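R.Ecl18kI (PDB 2GB7) recognises the double-stranded DNA sequence 5'-CCNGG-3', flips nucleotides out of the helix and cleaves before the first C, as a type II restriction endonuclease. Local coordinates at residues E191-V196 / N219-A224; A26-T31 / L128-M133; D211-E216 / V232-F237. The protein carries 1 engineered substitution. All blocks are in the same frame, centred on the assembly; numbering follows the deposited sequence.

Contact 2 comes first along the chain and closes before the other two open. It joins helix 24-34 to helix 102-134. Contacts 1 and 3 follow, and their segments alternate: 191-196, 211-216, 219-224, 232-237. Both use helix 215-223, contact 1 at its end and contact 3 in the turn leading into it. Their centres are about 17 Å apart. Contact 2 lies farther off, with its centre about 27 Å from that of contact 1 and about 25 Å from that of contact 3. Contacts 1 and 3 both lie beside the parallel strands 204-207 and 226-230 of the PD-(D/E)XK nuclease core. Contact 2 ties an N-terminal helix to that core.

Contact 1 (E191-V196 / N219-A224); sequences EVPEEV and NILYEA
Pro-193 packs against Ala-224 and Leu-221, and this apolar patch is the tight part of the contact. The methyl of Ala-224 sits against CB and CG of the pyrrolidine ring, with its CB 3.8 Å from Pro-193 CB. Ring atoms CG and CD meet Leu-221, whose CD2 is 3.9 Å from Pro-193 CG. Pro-193 CG is thus shared between the two partners. The leucine and proline side chains cross at a slant. Leu-221 CG is anti to the carbonyl carbon (chi1 -71°), and its extended end brings CD2 to the ring. One turn on from the proline, Val-196 CG1 lies 3.6 Å from Ala-224 O, a contact between a methyl and a backbone carbonyl. On the sheet side, Val-196 and Leu-221 both rest on Val-226 of strand 226-230.

The outer side is looser. Ile-220 is partly exposed, and its end leads away from segment 191-196. It packs on Trp-189 of its own chain and on Glu-194 of the second subunit. Pro-193 also packs on that same glutamate, so the contact lies beside the dimer interface. Helices 191-199 and 215-223 are the connections of two successive beta-alpha-beta units, side by side on one face of the sheet, as in the PD-(D/E)XK nuclease core.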
loop_
_atom_site.group_PDB
_atom_site.type_symbol
_atom_site.label_atom_id
_atom_site.label_comp_id
_atom_site.label_asym_id
_atom_site.label_seq_id
_atom_site.Cartn_x
_atom_site.Cartn_y
_atom_site.Cartn_z
ATOM N N GLU F 191 -5.560 -8.410 1.841
ATOM C CA GLU F 191 -6.611 -7.717 2.615
ATOM C C GLU F 191 -7.972 -8.348 2.373
ATOM O O GLU F 191 -8.855 -8.271 3.228
ATOM C CB GLU F 191 -6.659 -6.243 2.227
ATOM C CG GLU F 191 -5.307 -5.530 2.538
ATOM C CD GLU F 191 -5.217 -4.123 1.962
ATOM O OE1 GLU F 191 -6.186 -3.706 1.267
ATOM O OE2 GLU F 191 -4.148 -3.443 2.183
ATOM N N VAL F 192 -8.145 -8.928 1.186
ATOM C CA VAL F 192 -9.474 -9.389 0.767
ATOM C C VAL F 192 -9.912 -10.644 1.552
ATOM O O VAL F 192 -10.983 -10.596 2.129
ATOM C CB VAL F 192 -9.585 -9.538 -0.770
ATOM C CG1 VAL F 192 -11.005 -9.856 -1.145
ATOM C CG2 VAL F 192 -9.172 -8.214 -1.452
ATOM N N PRO F 193 -9.080 -11.714 1.608
ATOM C CA PRO F 193 -9.455 -12.851 2.457
ATOM C C PRO F 193 -9.648 -12.446 3.911
ATOM O O PRO F 193 -10.484 -12.989 4.597
ATOM C CB PRO F 193 -8.253 -13.794 2.329
ATOM C CG PRO F 193 -7.725 -13.561 0.993
ATOM C CD PRO F 193 -7.813 -12.011 0.918
ATOM N N GLU F 194 -8.878 -11.474 4.391
ATOM C CA GLU F 194 -9.083 -11.039 5.765
ATOM C C GLU F 194 -10.502 -10.534 5.964
ATOM O O GLU F 194 -11.171 -10.914 6.937
ATOM C CB GLU F 194 -8.035 -9.971 6.154
ATOM C CG GLU F 194 -8.204 -9.552 7.626
ATOM C CD GLU F 194 -9.285 -8.532 7.883
ATOM O OE1 GLU F 194 -9.590 -7.704 6.987
ATOM O OE2 GLU F 194 -9.812 -8.530 9.035
ATOM N N GLU F 195 -10.997 -9.738 5.026
ATOM C CA GLU F 195 -12.338 -9.195 5.151
ATOM C C GLU F 195 -13.412 -10.254 4.908
ATOM O O GLU F 195 -14.404 -10.285 5.629
ATOM C CB GLU F 195 -12.524 -7.965 4.268
ATOM C CG GLU F 195 -11.746 -6.780 4.853
ATOM C CD GLU F 195 -12.347 -6.355 6.197
ATOM O OE1 GLU F 195 -13.481 -5.834 6.190
ATOM O OE2 GLU F 195 -11.718 -6.556 7.257
ATOM N N VAL F 196 -13.158 -11.156 3.965
ATOM C CA VAL F 196 -14.099 -12.266 3.713
ATOM C C VAL F 196 -14.250 -13.109 4.955
ATOM O O VAL F 196 -15.373 -13.394 5.419
ATOM C CB VAL F 196 -13.619 -13.088 2.529
ATOM C CG1 VAL F 196 -14.391 -14.419 2.405
ATOM C CG2 VAL F 196 -13.865 -12.306 1.274
ATOM N N ASN F 219 -4.540 -19.197 -6.365
ATOM C CA ASN F 219 -4.950 -20.372 -5.595
ATOM C C ASN F 219 -5.279 -20.040 -4.144
ATOM O O ASN F 219 -6.233 -20.562 -3.571
ATOM C CB ASN F 219 -3.857 -21.415 -5.669
ATOM C CG ASN F 219 -3.745 -22.044 -7.044
ATOM O OD1 ASN F 219 -4.635 -21.901 -7.884
ATOM N ND2 ASN F 219 -2.635 -22.722 -7.283
ATOM N N ILE F 220 -4.511 -19.138 -3.548
ATOM C CA ILE F 220 -4.843 -18.736 -2.171
ATOM C C ILE F 220 -6.168 -17.992 -2.153
ATOM O O ILE F 220 -7.012 -18.253 -1.298
ATOM C CB ILE F 220 -3.733 -17.846 -1.578
ATOM C CG1 ILE F 220 -2.468 -18.673 -1.397
ATOM C CG2 ILE F 220 -4.207 -17.191 -0.297
ATOM C CD1 ILE F 220 -1.203 -17.847 -1.144
ATOM N N LEU F 221 -6.376 -17.098 -3.118
ATOM C CA LEU F 221 -7.654 -16.403 -3.222
ATOM C C LEU F 221 -8.802 -17.406 -3.425
ATOM O O LEU F 221 -9.856 -17.272 -2.831
ATOM C CB LEU F 221 -7.618 -15.367 -4.371
ATOM C CG LEU F 221 -6.719 -14.184 -4.006
ATOM C CD1 LEU F 221 -6.592 -13.357 -5.259
ATOM C CD2 LEU F 221 -7.319 -13.357 -2.848
ATOM N N TYR F 222 -8.566 -18.390 -4.286
ATOM C CA TYR F 222 -9.564 -19.424 -4.591
ATOM C C TYR F 222 -10.012 -20.149 -3.333
ATOM O O TYR F 222 -11.228 -20.364 -3.132
ATOM C CB TYR F 222 -8.977 -20.395 -5.609
ATOM C CG TYR F 222 -9.896 -21.522 -5.987
ATOM C CD1 TYR F 222 -10.885 -21.332 -6.952
ATOM C CD2 TYR F 222 -9.772 -22.758 -5.380
ATOM C CE1 TYR F 222 -11.732 -22.369 -7.315
ATOM C CE2 TYR F 222 -10.606 -23.815 -5.752
ATOM C CZ TYR F 222 -11.579 -23.599 -6.702
ATOM O OH TYR F 222 -12.393 -24.659 -7.044
ATOM N N GLU F 223 -9.051 -20.511 -2.491
ATOM C CA GLU F 223 -9.393 -21.234 -1.254
ATOM C C GLU F 223 -10.188 -20.330 -0.331
ATOM O O GLU F 223 -10.988 -20.810 0.498
ATOM C CB GLU F 223 -8.110 -21.683 -0.565
ATOM C CG GLU F 223 -8.333 -22.631 0.657
ATOM C CD GLU F 223 -8.700 -21.915 1.954
ATOM O OE1 GLU F 223 -8.261 -20.750 2.154
ATOM O OE2 GLU F 223 -9.450 -22.520 2.768
ATOM N N ALA F 224 -9.948 -19.018 -0.455
ATOM C CA ALA F 224 -10.646 -17.993 0.319
ATOM C C ALA F 224 -11.974 -17.549 -0.291
ATOM O O ALA F 224 -12.653 -16.671 0.269
ATOM C CB ALA F 224 -9.712 -16.780 0.565
#

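Contact 2 (A26-T31 / L128-M133); sequences ALVYKT and LELLMM
Val-28 and Leu-130 make the central touch, methyl to methyl. Val-28 CG1 lies 3.6 Å from Leu-130 CD1. The two side chains run past each other in opposite directions. The same Leu-130 CD1 also comes within 4.3 Å of Tyr-29 CA, so the leucine tip rests against the helix backbone as well as the valine. The backbones stay well apart, with 8.2 Å between Tyr-29 CA and Leu-130 CA, and the contact is small and wholly apolar.

Val-28 holds CG1 anti to its backbone N (chi1 168°). Leu-130 has CG anti to the carbonyl carbon, and its extended second torsion carries the tip across to helix 24-34.

The next shell holds Tyr-29 in place. Its ring runs past the leucine to the start of helix 290-302, where its OH is hydrogen-bonded to Tyr-291 N. The ring also makes an edge-to-face contact with Phe-289, just before that helix. These two contacts fix the tyrosine on one flank. Inside helix 24-34, Thr-31 OG1 donates to Leu-27 O at 2.9 Å. The donor OG1 sits 34° from the plane of the Leu-27 carbonyl. Thr-31 N bonds to the same oxygen from the opposite face, so two donors grip it.

Met-56 and Tyr-52 of helix 49-77 cover Val-28 and Leu-130 respectively. Val-292 of helix 290-302 also packs on Leu-130. Beyond the contact, Leu-128, Leu-131 and Met-132 turn to helix 248-259, which places helix 102-134 between that helix and helix 24-34.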
loop_
_atom_site.group_PDB
_atom_site.type_symbol
_atom_site.label_atom_id
_atom_site.label_comp_id
_atom_site.label_asym_id
_atom_site.label_seq_id
_atom_site.Cartn_x
_atom_site.Cartn_y
_atom_site.Cartn_z
ATOM N N ALA F 26 -16.560 12.890 -10.174
ATOM C CA ALA F 26 -16.953 13.919 -11.143
ATOM C C ALA F 26 -16.237 13.731 -12.486
ATOM O O ALA F 26 -16.842 13.939 -13.553
ATOM C CB ALA F 26 -16.662 15.314 -10.585
ATOM N N LEU F 27 -14.945 13.378 -12.444
ATOM C CA LEU F 27 -14.184 13.205 -13.698
ATOM C C LEU F 27 -14.695 11.992 -14.442
ATOM O O LEU F 27 -14.894 12.024 -15.653
ATOM C CB LEU F 27 -12.671 13.072 -13.437
ATOM C CG LEU F 27 -11.777 12.698 -14.634
ATOM C CD1 LEU F 27 -11.901 13.731 -15.739
ATOM C CD2 LEU F 27 -10.287 12.531 -14.240
ATOM N N VAL F 28 -14.938 10.921 -13.695
ATOM C CA VAL F 28 -15.468 9.708 -14.303
ATOM C C VAL F 28 -16.844 9.998 -14.892
ATOM O O VAL F 28 -17.142 9.582 -16.005
ATOM C CB VAL F 28 -15.537 8.528 -13.280
ATOM C CG1 VAL F 28 -16.370 7.379 -13.856
ATOM C CG2 VAL F 28 -14.148 8.017 -12.898
ATOM N N TYR F 29 -17.682 10.705 -14.144
ATOM C CA TYR F 29 -19.035 11.018 -14.635
ATOM C C TYR F 29 -18.981 11.907 -15.882
ATOM O O TYR F 29 -19.691 11.651 -16.855
ATOM C CB TYR F 29 -19.874 11.664 -13.533
ATOM C CG TYR F 29 -21.314 11.923 -13.941
ATOM C CD1 TYR F 29 -22.294 10.974 -13.706
ATOM C CD2 TYR F 29 -21.686 13.110 -14.558
ATOM C CE1 TYR F 29 -23.622 11.207 -14.096
ATOM C CE2 TYR F 29 -22.999 13.367 -14.936
ATOM C CZ TYR F 29 -23.966 12.417 -14.700
ATOM O OH TYR F 29 -25.265 12.674 -15.091
ATOM N N LYS F 30 -18.114 12.921 -15.877
ATOM C CA LYS F 30 -17.922 13.761 -17.068
ATOM C C LYS F 30 -17.528 12.923 -18.294
ATOM O O LYS F 30 -18.082 13.106 -19.411
ATOM C CB LYS F 30 -16.857 14.832 -16.776
ATOM C CG LYS F 30 -16.711 15.838 -17.907
ATOM C CD LYS F 30 -15.575 16.810 -17.565
ATOM C CE LYS F 30 -15.298 17.784 -18.685
ATOM N NZ LYS F 30 -14.181 18.702 -18.275
ATOM N N THR F 31 -16.597 11.996 -18.067
ATOM C CA THR F 31 -16.034 11.155 -19.117
ATOM C C THR F 31 -17.100 10.185 -19.615
ATOM O O THR F 31 -17.279 10.018 -20.814
ATOM C CB THR F 31 -14.777 10.436 -18.600
ATOM O OG1 THR F 31 -13.817 11.430 -18.234
ATOM C CG2 THR F 31 -14.168 9.555 -19.675
ATOM N N LEU F 128 -16.594 1.224 -12.278
ATOM C CA LEU F 128 -17.357 -0.036 -12.073
ATOM C C LEU F 128 -18.781 0.209 -11.555
ATOM O O LEU F 128 -19.716 -0.510 -11.893
ATOM C CB LEU F 128 -16.586 -0.953 -11.104
ATOM C CG LEU F 128 -15.225 -1.443 -11.636
ATOM C CD1 LEU F 128 -14.475 -2.218 -10.493
ATOM C CD2 LEU F 128 -15.478 -2.352 -12.881
ATOM N N GLU F 129 -18.927 1.269 -10.755
ATOM C CA GLU F 129 -20.228 1.674 -10.259
ATOM C C GLU F 129 -21.129 2.050 -11.427
ATOM O O GLU F 129 -22.258 1.537 -11.556
ATOM C CB GLU F 129 -20.011 2.895 -9.383
ATOM C CG GLU F 129 -21.222 3.433 -8.757
ATOM C CD GLU F 129 -20.902 4.577 -7.817
ATOM O OE1 GLU F 129 -19.701 4.785 -7.491
ATOM O OE2 GLU F 129 -21.868 5.245 -7.401
ATOM N N LEU F 130 -20.633 2.917 -12.304
ATOM C CA LEU F 130 -21.427 3.307 -13.472
ATOM C C LEU F 130 -21.696 2.147 -14.427
ATOM O O LEU F 130 -22.731 2.117 -15.052
ATOM C CB LEU F 130 -20.776 4.490 -14.204
ATOM C CG LEU F 130 -20.814 5.779 -13.382
ATOM C CD1 LEU F 130 -19.963 6.851 -14.041
ATOM C CD2 LEU F 130 -22.237 6.306 -13.235
ATOM N N LEU F 131 -20.775 1.189 -14.494
ATOM C CA LEU F 131 -20.997 -0.039 -15.262
ATOM C C LEU F 131 -22.226 -0.793 -14.755
ATOM O O LEU F 131 -23.064 -1.186 -15.527
ATOM C CB LEU F 131 -19.749 -0.933 -15.196
ATOM C CG LEU F 131 -19.857 -2.340 -15.783
ATOM C CD1 LEU F 131 -20.194 -2.249 -17.259
ATOM C CD2 LEU F 131 -18.546 -3.059 -15.585
ATOM N N MET F 132 -22.292 -1.031 -13.443
ATOM C CA MET F 132 -23.458 -1.727 -12.874
ATOM C C MET F 132 -24.744 -0.926 -13.083
ATOM O O MET F 132 -25.771 -1.498 -13.463
ATOM C CB MET F 132 -23.209 -1.978 -11.382
ATOM C CG MET F 132 -21.964 -2.795 -11.102
ATOM S SD MET F 132 -21.893 -4.368 -11.965
ATOM C CE MET F 132 -22.974 -5.314 -10.913
ATOM N N MET F 133 -24.681 0.406 -12.920
ATOM C CA MET F 133 -25.864 1.275 -13.166
ATOM C C MET F 133 -26.304 1.223 -14.618
ATOM O O MET F 133 -27.494 1.042 -14.925
ATOM C CB MET F 133 -25.576 2.708 -12.757
ATOM C CG MET F 133 -25.291 2.804 -11.282
ATOM S SD MET F 133 -24.887 4.468 -10.768
ATOM C CE MET F 133 -24.781 4.109 -8.996
#

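Contact 3 (D211-E216 / V232-F237); sequences DSFSEE and VENKNF
Asp-211 and Asn-234 meet just beyond the C-terminal ends of two neighbouring parallel strands, 204-207 and 226-230, where the chain turns into the next helix. The amide of Asn-234 lies against CA and CB of Asp-211. Its OD1 is 3.2 Å from Asp-211 CB and 3.3 Å from Asp-211 CA. These are close contacts of an oxygen with carbons. Asn-234 CG is anti to its backbone N (chi1 -162°), which swings the amide out from the first turn of helix 232-238.

The amide nitrogen has its own partners. Asn-234 ND2 is hydrogen-bonded to Asp-210 O and to Thr-230 OG1, just outside the two segments. These two bonds satisfy ND2 and probably fix the amide's rotation. The same nitrogen approaches the Phe-213 ring obliquely, with 4.4 Å between Asn-234 ND2 and Phe-213 CE2.

Within the nuclease core, 211-214 ends the link from strand 204-207 to its crossover helix 215-223. Ser-214 is the N-cap of that helix, and its OG is hydrogen-bonded to Thr-217 N. Just before it, Phe-213 is buried. Its ring stacks on Tyr-239 and touches Val-245 of the edge strand, while its carbonyl O is bonded to the hydroxyl of the same tyrosine. The Asp-211 carboxylate heads away from Asn-234 and lies on the exposed side.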
loop_
_atom_site.group_PDB
_atom_site.type_symbol
_atom_site.label_atom_id
_atom_site.label_comp_id
_atom_site.label_asym_id
_atom_site.label_seq_id
_atom_site.Cartn_x
_atom_site.Cartn_y
_atom_site.Cartn_z
ATOM N N ASP F 211 -1.841 -7.254 -14.369
ATOM C CA ASP F 211 -1.456 -8.307 -15.315
ATOM C C ASP F 211 -0.411 -9.273 -14.776
ATOM O O ASP F 211 0.175 -10.066 -15.540
ATOM C CB ASP F 211 -0.926 -7.670 -16.627
ATOM C CG ASP F 211 0.288 -6.740 -16.415
ATOM O OD1 ASP F 211 0.891 -6.710 -15.329
ATOM O OD2 ASP F 211 0.661 -6.014 -17.367
ATOM N N SER F 212 -0.129 -9.194 -13.479
ATOM C CA SER F 212 1.128 -9.759 -13.017
ATOM C C SER F 212 1.010 -10.685 -11.847
ATOM O O SER F 212 2.019 -11.220 -11.388
ATOM C CB SER F 212 2.155 -8.648 -12.696
ATOM O OG SER F 212 1.751 -7.966 -11.514
ATOM N N PHE F 213 -0.211 -10.913 -11.374
ATOM C CA PHE F 213 -0.379 -11.769 -10.196
ATOM C C PHE F 213 -0.145 -13.245 -10.536
ATOM O O PHE F 213 -0.363 -13.687 -11.671
ATOM C CB PHE F 213 -1.750 -11.538 -9.541
ATOM C CG PHE F 213 -2.911 -11.723 -10.478
ATOM C CD1 PHE F 213 -3.521 -12.976 -10.607
ATOM C CD2 PHE F 213 -3.407 -10.655 -11.217
ATOM C CE1 PHE F 213 -4.589 -13.161 -11.444
ATOM C CE2 PHE F 213 -4.500 -10.838 -12.092
ATOM C CZ PHE F 213 -5.082 -12.084 -12.205
ATOM N N SER F 214 0.321 -13.993 -9.546
ATOM C CA SER F 214 0.773 -15.373 -9.722
ATOM C C SER F 214 -0.304 -16.425 -9.540
ATOM O O SER F 214 -1.355 -16.167 -8.929
ATOM C CB SER F 214 1.875 -15.678 -8.714
ATOM O OG SER F 214 1.351 -15.685 -7.400
ATOM N N GLU F 215 -0.000 -17.639 -10.007
ATOM C CA GLU F 215 -0.881 -18.781 -9.753
ATOM C C GLU F 215 -1.036 -19.046 -8.263
ATOM O O GLU F 215 -2.123 -19.381 -7.816
ATOM C CB GLU F 215 -0.410 -20.057 -10.478
ATOM C CG GLU F 215 -1.347 -21.294 -10.302
ATOM C CD GLU F 215 -2.787 -21.092 -10.823
ATOM O OE1 GLU F 215 -3.091 -20.031 -11.406
ATOM O OE2 GLU F 215 -3.633 -22.005 -10.649
ATOM N N GLU F 216 0.039 -18.867 -7.496
ATOM C CA GLU F 216 -0.057 -19.013 -6.045
ATOM C C GLU F 216 -1.085 -18.059 -5.443
ATOM O O GLU F 216 -1.883 -18.459 -4.605
ATOM C CB GLU F 216 1.304 -18.822 -5.379
ATOM C CG GLU F 216 1.277 -18.926 -3.844
ATOM N N VAL F 232 -10.918 -8.861 -20.612
ATOM C CA VAL F 232 -10.752 -9.975 -21.527
ATOM C C VAL F 232 -9.292 -10.008 -21.965
ATOM O O VAL F 232 -8.664 -11.067 -21.961
ATOM C CB VAL F 232 -11.676 -9.879 -22.786
ATOM C CG1 VAL F 232 -11.324 -10.988 -23.804
ATOM C CG2 VAL F 232 -13.133 -9.983 -22.393
ATOM N N GLU F 233 -8.770 -8.861 -22.326
ATOM C CA GLU F 233 -7.411 -8.803 -22.831
ATOM C C GLU F 233 -6.425 -9.400 -21.846
ATOM O O GLU F 233 -5.597 -10.215 -22.209
ATOM C CB GLU F 233 -7.020 -7.370 -23.166
ATOM C CG GLU F 233 -5.673 -7.276 -23.871
ATOM N N ASN F 234 -6.538 -9.006 -20.587
ATOM C CA ASN F 234 -5.639 -9.514 -19.580
ATOM C C ASN F 234 -5.809 -11.003 -19.355
ATOM O O ASN F 234 -4.822 -11.720 -19.216
ATOM C CB ASN F 234 -5.868 -8.768 -18.277
ATOM C CG ASN F 234 -4.718 -8.919 -17.309
ATOM O OD1 ASN F 234 -3.558 -9.115 -17.707
ATOM N ND2 ASN F 234 -5.029 -8.834 -16.011
ATOM N N LYS F 235 -7.054 -11.475 -19.315
ATOM C CA LYS F 235 -7.269 -12.904 -19.150
ATOM C C LYS F 235 -6.611 -13.682 -20.277
ATOM O O LYS F 235 -5.894 -14.635 -20.035
ATOM C CB LYS F 235 -8.744 -13.309 -19.041
ATOM C CG LYS F 235 -8.798 -14.734 -18.431
ATOM C CD LYS F 235 -10.029 -15.532 -18.615
ATOM C CE LYS F 235 -9.677 -16.973 -18.301
ATOM N NZ LYS F 235 -10.719 -17.700 -17.582
ATOM N N ASN F 236 -6.857 -13.266 -21.508
ATOM C CA ASN F 236 -6.408 -14.062 -22.628
ATOM C C ASN F 236 -4.915 -14.022 -22.848
ATOM O O ASN F 236 -4.330 -14.977 -23.346
ATOM C CB ASN F 236 -7.248 -13.739 -23.867
ATOM C CG ASN F 236 -8.690 -14.246 -23.709
ATOM O OD1 ASN F 236 -8.966 -15.143 -22.892
ATOM N ND2 ASN F 236 -9.611 -13.660 -24.451
ATOM N N PHE F 237 -4.293 -12.937 -22.424
ATOM C CA PHE F 237 -2.862 -12.787 -22.585
ATOM C C PHE F 237 -2.101 -13.559 -21.518
ATOM O O PHE F 237 -1.094 -14.209 -21.807
ATOM C CB PHE F 237 -2.468 -11.319 -22.504
ATOM C CG PHE F 237 -1.000 -11.088 -22.690
ATOM C CD1 PHE F 237 -0.400 -11.351 -23.916
ATOM C CD2 PHE F 237 -0.221 -10.613 -21.645
ATOM C CE1 PHE F 237 0.962 -11.143 -24.105
ATOM C CE2 PHE F 237 1.148 -10.398 -21.822
ATOM C CZ PHE F 237 1.737 -10.667 -23.056
#